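Local coordinates for protein transcription factor cep-1 (Caenorhabditis elegans, PDB 1T4W) that activates transcription by binding the same DNA consensus sequence as p53, promoting apoptosis under genotoxic and cellular stress and ensuring proper meiotic chromosome segregation, at residues A[7-10]-A[11-14]; A[21-24]-A[25-29]; A[123-126]-A[127-130]; A[181-184]-A[185-189]. All blocks are in the same frame, centred on the assembly; numbering follows the deposited sequence.

Contact 1 (A[7-10]-A[11-14])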
# COMPACT_ATOMS: atom_id res chain seq x y z
N ASP A 7 -8.50 -1.01 -1.01
CA ASP A 7 -8.80 -2.44 -0.97
C ASP A 7 -8.17 -3.13 -2.17
O ASP A 7 -7.77 -2.47 -3.12
CB ASP A 7 -10.32 -2.67 -1.05
CG ASP A 7 -11.05 -2.23 0.18
OD1 ASP A 7 -11.03 -2.96 1.19
OD2 ASP A 7 -11.64 -1.12 0.12
N VAL A 8 -8.08 -4.45 -2.13
CA VAL A 8 -7.57 -5.13 -3.31
C VAL A 8 -8.84 -5.44 -4.13
O VAL A 8 -9.93 -5.40 -3.59
CB VAL A 8 -6.85 -6.46 -2.97
CG1 VAL A 8 -5.64 -6.19 -2.05
CG2 VAL A 8 -7.85 -7.43 -2.33
N LEU A 9 -8.70 -5.71 -5.42
CA LEU A 9 -9.85 -6.05 -6.24
C LEU A 9 -10.19 -7.50 -5.88
O LEU A 9 -9.61 -8.43 -6.43
CB LEU A 9 -9.50 -5.93 -7.71
CG LEU A 9 -10.60 -6.17 -8.74
CD1 LEU A 9 -11.81 -5.28 -8.43
CD2 LEU A 9 -10.06 -5.88 -10.14
N LYS A 10 -11.13 -7.68 -4.96
CA LYS A 10 -11.53 -8.98 -4.46
C LYS A 10 -11.80 -10.08 -5.47
O LYS A 10 -11.37 -11.21 -5.29
CB LYS A 10 -12.73 -8.83 -3.53
CG LYS A 10 -12.36 -8.12 -2.22
CD LYS A 10 -11.10 -8.73 -1.61
CE LYS A 10 -11.25 -10.25 -1.37
NZ LYS A 10 -9.99 -11.03 -1.62
N GLN A 11 -12.50 -9.74 -6.55
CA GLN A 11 -12.81 -10.73 -7.57
C GLN A 11 -11.57 -11.55 -7.88
O GLN A 11 -11.56 -12.77 -7.73
CB GLN A 11 -13.30 -10.05 -8.86
CG GLN A 11 -14.59 -9.26 -8.73
CD GLN A 11 -14.41 -7.88 -8.11
OE1 GLN A 11 -14.15 -7.75 -6.91
NE2 GLN A 11 -14.55 -6.84 -8.94
N LYS A 12 -10.51 -10.88 -8.30
CA LYS A 12 -9.28 -11.57 -8.66
C LYS A 12 -8.51 -12.16 -7.49
O LYS A 12 -8.00 -13.28 -7.57
CB LYS A 12 -8.38 -10.63 -9.45
CG LYS A 12 -9.08 -9.97 -10.62
CD LYS A 12 -8.09 -9.62 -11.71
CE LYS A 12 -6.97 -8.73 -11.20
NZ LYS A 12 -5.89 -8.60 -12.22
N VAL A 13 -8.41 -11.42 -6.40
CA VAL A 13 -7.67 -11.91 -5.25
C VAL A 13 -8.29 -13.14 -4.58
O VAL A 13 -7.57 -14.04 -4.13
CB VAL A 13 -7.48 -10.77 -4.21
CG1 VAL A 13 -6.84 -11.31 -2.92
CG2 VAL A 13 -6.61 -9.68 -4.83
N ALA A 14 -9.61 -13.18 -4.53
CA ALA A 14 -10.39 -14.26 -3.92
C ALA A 14 -9.77 -15.65 -3.77
O ALA A 14 -9.66 -16.16 -2.65
CB ALA A 14 -11.74 -14.38 -4.64
O HOH W 1 -13.59 -5.67 -4.97

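Contact 2 (A[21-24]-A[25-29])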
# COMPACT_ATOMS: atom_id res chain seq x y z
N PHE A 21 -6.21 -11.54 0.85
CA PHE A 21 -6.58 -10.37 1.63
C PHE A 21 -7.56 -10.77 2.71
O PHE A 21 -8.36 -11.68 2.52
CB PHE A 21 -7.21 -9.33 0.69
CG PHE A 21 -7.69 -8.09 1.39
CD1 PHE A 21 -8.83 -8.12 2.20
CD2 PHE A 21 -7.00 -6.89 1.26
CE1 PHE A 21 -9.26 -6.97 2.87
CE2 PHE A 21 -7.42 -5.74 1.92
CZ PHE A 21 -8.55 -5.79 2.73
N ALA A 22 -7.50 -10.10 3.85
CA ALA A 22 -8.43 -10.40 4.92
C ALA A 22 -8.57 -9.18 5.82
O ALA A 22 -7.79 -8.22 5.74
CB ALA A 22 -7.97 -11.62 5.75
N ILE A 23 -9.58 -9.23 6.68
CA ILE A 23 -9.86 -8.17 7.62
C ILE A 23 -9.71 -8.82 8.96
O ILE A 23 -10.02 -10.00 9.10
CB ILE A 23 -11.31 -7.68 7.51
CG1 ILE A 23 -11.61 -7.21 6.09
CG2 ILE A 23 -11.53 -6.55 8.50
CD1 ILE A 23 -10.88 -5.97 5.66
N SER A 24 -9.25 -8.06 9.96
CA SER A 24 -9.11 -8.62 11.29
C SER A 24 -10.44 -8.45 12.00
O SER A 24 -11.37 -7.84 11.46
CB SER A 24 -8.02 -7.88 12.07
OG SER A 24 -8.42 -6.56 12.39
N SER A 25 -10.54 -9.00 13.21
CA SER A 25 -11.76 -8.87 13.99
C SER A 25 -11.98 -7.39 14.27
O SER A 25 -13.10 -6.96 14.50
CB SER A 25 -11.64 -9.63 15.31
OG SER A 25 -10.83 -8.90 16.21
N GLU A 26 -10.89 -6.62 14.24
CA GLU A 26 -10.97 -5.18 14.47
C GLU A 26 -11.21 -4.43 13.17
O GLU A 26 -11.14 -3.20 13.12
CB GLU A 26 -9.70 -4.67 15.14
CG GLU A 26 -9.37 -5.42 16.41
CD GLU A 26 -10.53 -5.42 17.39
OE1 GLU A 26 -10.84 -4.34 17.94
OE2 GLU A 26 -11.14 -6.49 17.59
N HIS A 27 -11.47 -5.17 12.10
CA HIS A 27 -11.74 -4.58 10.79
C HIS A 27 -10.59 -3.89 10.05
O HIS A 27 -10.81 -3.12 9.12
CB HIS A 27 -12.93 -3.62 10.91
CG HIS A 27 -14.21 -4.30 11.28
ND1 HIS A 27 -14.83 -5.22 10.47
CD2 HIS A 27 -14.96 -4.22 12.41
CE1 HIS A 27 -15.91 -5.68 11.07
NE2 HIS A 27 -16.01 -5.09 12.25
N GLU A 28 -9.36 -4.16 10.46
CA GLU A 28 -8.19 -3.60 9.81
C GLU A 28 -7.86 -4.53 8.65
O GLU A 28 -8.17 -5.73 8.69
CB GLU A 28 -7.06 -3.51 10.82
CG GLU A 28 -7.47 -2.65 12.00
CD GLU A 28 -6.31 -2.23 12.86
OE1 GLU A 28 -5.68 -3.11 13.50
OE2 GLU A 28 -6.04 -1.01 12.90
N LYS A 29 -7.22 -4.00 7.62
CA LYS A 29 -6.93 -4.78 6.43
C LYS A 29 -5.54 -5.39 6.34
O LYS A 29 -4.54 -4.73 6.61
CB LYS A 29 -7.21 -3.91 5.22
CG LYS A 29 -8.59 -3.27 5.33
CD LYS A 29 -8.94 -2.47 4.13
CE LYS A 29 -10.36 -1.93 4.27
NZ LYS A 29 -10.62 -1.03 3.15
O HOH W 2 -6.15 -5.60 13.33

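Contact 3 (A[123-126]-A[127-130])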
# COMPACT_ATOMS: atom_id res chain seq x y z
N ILE A 123 -1.82 11.62 -10.84
CA ILE A 123 -2.40 12.91 -11.20
C ILE A 123 -3.79 12.63 -11.70
O ILE A 123 -3.98 11.90 -12.68
CB ILE A 123 -1.61 13.64 -12.31
CG1 ILE A 123 -0.27 14.14 -11.76
CG2 ILE A 123 -2.40 14.82 -12.82
CD1 ILE A 123 0.76 13.04 -11.50
N MET A 124 -4.78 13.19 -11.03
CA MET A 124 -6.15 12.95 -11.43
C MET A 124 -6.87 14.17 -11.96
O MET A 124 -6.23 15.14 -12.36
CB MET A 124 -6.88 12.33 -10.27
CG MET A 124 -6.12 11.06 -9.88
SD MET A 124 -6.93 10.10 -8.65
CE MET A 124 -6.93 11.29 -7.30
N TYR A 125 -8.19 14.14 -11.95
CA TYR A 125 -8.94 15.25 -12.49
C TYR A 125 -10.14 15.51 -11.60
O TYR A 125 -10.58 14.61 -10.87
CB TYR A 125 -9.41 14.90 -13.90
CG TYR A 125 -10.07 13.55 -13.94
CD1 TYR A 125 -11.41 13.39 -13.59
CD2 TYR A 125 -9.33 12.40 -14.25
CE1 TYR A 125 -12.01 12.13 -13.56
CE2 TYR A 125 -9.92 11.14 -14.22
CZ TYR A 125 -11.25 11.01 -13.87
OH TYR A 125 -11.83 9.76 -13.83
N PRO A 126 -10.67 16.74 -11.64
CA PRO A 126 -11.83 17.09 -10.81
C PRO A 126 -12.89 16.06 -11.08
O PRO A 126 -13.09 15.64 -12.22
CB PRO A 126 -12.21 18.47 -11.33
CG PRO A 126 -10.90 19.03 -11.81
CD PRO A 126 -10.32 17.85 -12.54
N GLY A 127 -13.56 15.64 -10.02
CA GLY A 127 -14.61 14.65 -10.15
C GLY A 127 -14.16 13.20 -10.03
O GLY A 127 -15.00 12.32 -9.91
N ALA A 128 -12.85 12.92 -10.07
CA ALA A 128 -12.42 11.53 -9.95
C ALA A 128 -12.76 11.06 -8.54
O ALA A 128 -12.58 11.80 -7.57
CB ALA A 128 -10.92 11.41 -10.23
N VAL A 129 -13.27 9.84 -8.40
CA VAL A 129 -13.63 9.31 -7.08
C VAL A 129 -13.06 7.91 -6.87
O VAL A 129 -13.39 7.23 -5.89
CB VAL A 129 -15.16 9.27 -6.88
CG1 VAL A 129 -15.74 10.70 -6.90
CG2 VAL A 129 -15.80 8.42 -8.00
N GLN A 130 -12.21 7.46 -7.78
CA GLN A 130 -11.62 6.14 -7.64
C GLN A 130 -10.30 6.08 -8.37
O GLN A 130 -10.06 6.83 -9.30
CB GLN A 130 -12.55 5.05 -8.21
CG GLN A 130 -12.10 3.60 -7.93
CD GLN A 130 -13.21 2.58 -8.20
OE1 GLN A 130 -14.37 2.84 -7.93
NE2 GLN A 130 -12.84 1.41 -8.73
O HOH W 3 -11.20 7.54 -11.78

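Contact 4 (A[181-184]-A[185-189])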
# COMPACT_ATOMS: atom_id res chain seq x y z
N PRO A 181 1.54 -17.02 0.49
CA PRO A 181 0.50 -16.17 1.07
C PRO A 181 -0.72 -16.91 1.62
O PRO A 181 -1.28 -16.49 2.63
CB PRO A 181 0.15 -15.19 -0.07
CG PRO A 181 0.69 -15.86 -1.33
CD PRO A 181 1.94 -16.55 -0.85
N ARG A 182 -1.14 -18.02 0.99
CA ARG A 182 -2.31 -18.74 1.51
C ARG A 182 -2.08 -19.41 2.87
O ARG A 182 -3.01 -19.55 3.65
CB ARG A 182 -2.84 -19.76 0.48
CG ARG A 182 -3.54 -19.09 -0.70
CD ARG A 182 -4.90 -18.43 -0.30
NE ARG A 182 -5.38 -17.45 -1.30
CZ ARG A 182 -6.43 -16.67 -1.12
NH1 ARG A 182 -7.14 -16.73 -0.01
NH2 ARG A 182 -6.78 -15.79 -2.05
N ARG A 183 -0.84 -19.82 3.15
CA ARG A 183 -0.54 -20.41 4.46
C ARG A 183 -0.76 -19.35 5.54
O ARG A 183 -1.51 -19.56 6.50
CB ARG A 183 0.92 -20.89 4.52
CG ARG A 183 1.41 -21.20 5.95
CD ARG A 183 2.91 -21.49 5.96
NE ARG A 183 3.25 -22.59 5.05
CZ ARG A 183 4.50 -22.87 4.67
NH1 ARG A 183 4.73 -23.89 3.85
NH2 ARG A 183 5.51 -22.14 5.10
N ASP A 184 -0.12 -18.19 5.37
CA ASP A 184 -0.21 -17.12 6.35
C ASP A 184 -1.63 -16.56 6.48
O ASP A 184 -2.10 -16.29 7.59
CB ASP A 184 0.80 -16.02 6.01
CG ASP A 184 2.25 -16.51 6.13
OD1 ASP A 184 2.57 -17.08 7.18
OD2 ASP A 184 3.06 -16.33 5.20
N TRP A 185 -2.30 -16.39 5.35
CA TRP A 185 -3.68 -15.91 5.34
C TRP A 185 -4.57 -16.89 6.12
O TRP A 185 -5.41 -16.47 6.94
CB TRP A 185 -4.20 -15.84 3.91
CG TRP A 185 -5.72 -15.76 3.79
CD1 TRP A 185 -6.51 -14.65 3.94
CD2 TRP A 185 -6.62 -16.83 3.41
NE1 TRP A 185 -7.83 -14.95 3.68
CE2 TRP A 185 -7.92 -16.28 3.35
CE3 TRP A 185 -6.44 -18.19 3.12
CZ2 TRP A 185 -9.05 -17.05 3.00
CZ3 TRP A 185 -7.56 -18.95 2.78
CH2 TRP A 185 -8.85 -18.38 2.72
N LYS A 186 -4.41 -18.18 5.87
CA LYS A 186 -5.24 -19.17 6.54
C LYS A 186 -4.99 -19.19 8.05
O LYS A 186 -5.95 -19.28 8.85
CB LYS A 186 -5.03 -20.56 5.94
CG LYS A 186 -5.78 -21.72 6.64
CD LYS A 186 -7.30 -21.50 6.74
CE LYS A 186 -8.00 -21.39 5.40
NZ LYS A 186 -9.48 -21.77 5.55
N ASN A 187 -3.72 -19.12 8.43
CA ASN A 187 -3.38 -19.09 9.85
C ASN A 187 -4.03 -17.85 10.47
O ASN A 187 -4.59 -17.91 11.56
CB ASN A 187 -1.86 -19.03 10.06
CG ASN A 187 -1.19 -20.37 9.82
OD1 ASN A 187 -1.85 -21.39 9.82
ND2 ASN A 187 0.13 -20.36 9.64
N PHE A 188 -3.92 -16.73 9.78
CA PHE A 188 -4.51 -15.50 10.30
C PHE A 188 -6.02 -15.62 10.51
O PHE A 188 -6.54 -15.26 11.58
CB PHE A 188 -4.23 -14.32 9.36
CG PHE A 188 -4.85 -13.02 9.80
CD1 PHE A 188 -4.16 -12.17 10.66
CD2 PHE A 188 -6.09 -12.63 9.33
CE1 PHE A 188 -4.71 -10.93 11.02
CE2 PHE A 188 -6.65 -11.40 9.69
CZ PHE A 188 -5.96 -10.56 10.53
N CYS A 189 -6.74 -16.10 9.50
CA CYS A 189 -8.18 -16.25 9.61
C CYS A 189 -8.59 -17.20 10.75
O CYS A 189 -9.48 -16.87 11.54
CB CYS A 189 -8.75 -16.73 8.27
SG CYS A 189 -8.63 -15.47 6.98
O HOH W 4 1.45 -17.55 9.54

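Contact 1 (A[7-10]-A[11-14])
A short helical turn follows directly on the end of strand 3-8, and V8, L9 and K10 of the 7-10 segment meet V13 and A14 across it. L9 sits at the N-cap position. Its carbonyl O takes the N-H of V13 at 3.2 Å, with an angle of 172°. One residue on, K10 O accepts from A14 N at 2.7 Å. These two bonds define the turn.

On the buried side V8 CG2 meets V13 CG2 at 3.6 Å, the two side chains crossing at about a right angle. V13 holds CG1 anti to its backbone N (chi1 174°), which leaves CG2 turned to V8. The K10 chain bends at each torsion beyond CB and curls back, so that its NZ comes over V13 CG1 at 3.4 Å. Q11 is bent at chi2, and its amide folds back to L9, with Q11 NE2 lying 3.2 Å from L9 CD1. The other end of the amide takes a water that links the two segments: it donates to Q11 OE1 at 2.9 Å and accepts from K10 N at 3.2 Å.

The turn touches two strands. L9, K12 and V13 rest on P40 of strand 39-46, and the backbone of D7 and L9 bonds to that strand. V8 and K10 also touch F21 of strand 19-23, and V13 reaches M19 there.

Contact 2 (A[21-24]-A[25-29])
The chain reverses between strands 19-23 and 29-33: I23 and K29 form an antiparallel non-hydrogen-bonded pair, and a type I beta turn runs from S24 to H27. S24 N donates to E28 O at 2.9 Å. H27 N closes the turn on S24 O at 2.7 Å.

The S24 hydroxyl points into the turn. With chi1 at 70°, OG lies between the backbone N and the carbonyl carbon and faces the returning chain. It accepts from E28 N at 3.2 Å and, more weakly, from E26 N. A water bridges the same OG, at 2.6 Å, to E28 OE1. Without the hydroxyl, as with an alanine at this point, the amides of E28 and E26 and the bridging water would probably lose their common partner.

At the strand end, I23 and K29 lie side by side, pointing the same way, with I23 CD1 at 3.6 Å from K29 CG. The F21 ring comes in obliquely: its CZ is 3.4 Å from K29 CB, and K29 CD lies in plane at the ring edge. From there the lysine runs on extended to the I6 carbonyl and the carboxylates of D7 and E5. S25 OG donates to E26 OE2 on its anti lone pair, and K195 NZ also bonds to this hydroxyl.

S24 thus ties its own strand end to the turn and the returning limb through backbone and side chain together. The K29 chain is held by carbon contacts along its stem, while its charge is met by acidic groups beyond the loop.

Contact 3 (A[123-126]-A[127-130])
The chain reverses through a type II beta turn from Y125 to A128, with P126 and G127 at the two central positions. A128 N donates to Y125 O at 2.9 Å with an angle of 159°. G127 has a positive phi of 90°. A CB at this position would run into P126 O, so the backbone calls for glycine. Proline followed by glycine is the classic pairing for this type of turn.

The Y125 ring folds over the turn. The tyrosine has chi1 at 50°, with CG between its backbone N and carbonyl carbon. This folds the ring back over the turn instead of letting it swing away. A128 CB lies under one face, 3.8 Å from the centroid of the Y125 ring, in a CH-pi contact. The methyl is displaced toward the rim, and its closest ring atom is Y125 CE1 at 3.6 Å. M124 CB approaches the same A128 CB at 4.1 Å, so the small alanine is met by both residues. At the far end of the ring, a water 3.1 Å from Y125 OH donates to Q130 O at 2.8 Å. It ties the phenol to the point where the next strand starts.

The turn connects strand 119-123 of the seven-stranded sheet to strand 130-137 of the four-stranded one. M124 packs on W45 of strand 39-46, and V129 bonds to W45 through the backbone. H108 touches M124 and donates to Q130 O, while P126 rests on N55.

Contact 4 (A[181-184]-A[185-189])
The first turns of helix 181-194 are held by backbone bonds of the i to i+4 kind. W185 N reaches P181 O at 2.9 Å, K186 N reaches R182 O at 3.0 Å, and N187 N and F188 N bond in the same way to R183 O and D184 O. A water adds a side-chain link one turn long: it donates to D184 OD1 at 2.7 Å and accepts from N187 ND2 at 3.1 Å.

R182 and W185 make a cation-pi contact. W185 CG stands anti to its backbone N (chi1 163°), and R182 bends at chi2 to come over the indole. R182 CZ lies 4.5 Å from the centroid of the six-membered ring, 9° off its normal. The guanidinium does not lie flat on the indole: the planes are 80° apart, and NH1 points down onto the face. R182 CD also touches the ring, 3.8 Å from W185 CE3. C189 SG covers the opposite face toward its rim. R183 and N187 lie side by side, and F188 turns toward the rings of Y30 and W32.

A leucine in place of W185 would probably leave the R182 NH1 group without its aromatic face and open a gap beside A20 and A22. R182 NE, bonded to S16 O, and NH1, over the indole, probably fix how the guanidinium is turned, and the pi face probably helps to balance its charge.

In the fold
Along the chain the four contacts follow in series, all within the p53-like DNA-binding domain. Contacts 1, 2 and 4 touch one another. The centres of contacts 1 and 2 are about 14 Å apart, and those of 2 and 4 about 12 Å. F21 packs against contact 1, and the helix of contact 4 lies along strand 19-23, with W185 on A22 and F188 on S24. R182 NH2 comes close to V13 O, 2.8 Å away. Contact 3 stands apart, its centre about 35 Å from that of contact 4, across the chain's centre. Helix 181-194 thus covers the edge strand of the seven-stranded sheet, while contact 3 joins the two sheets. None lies at the zinc site.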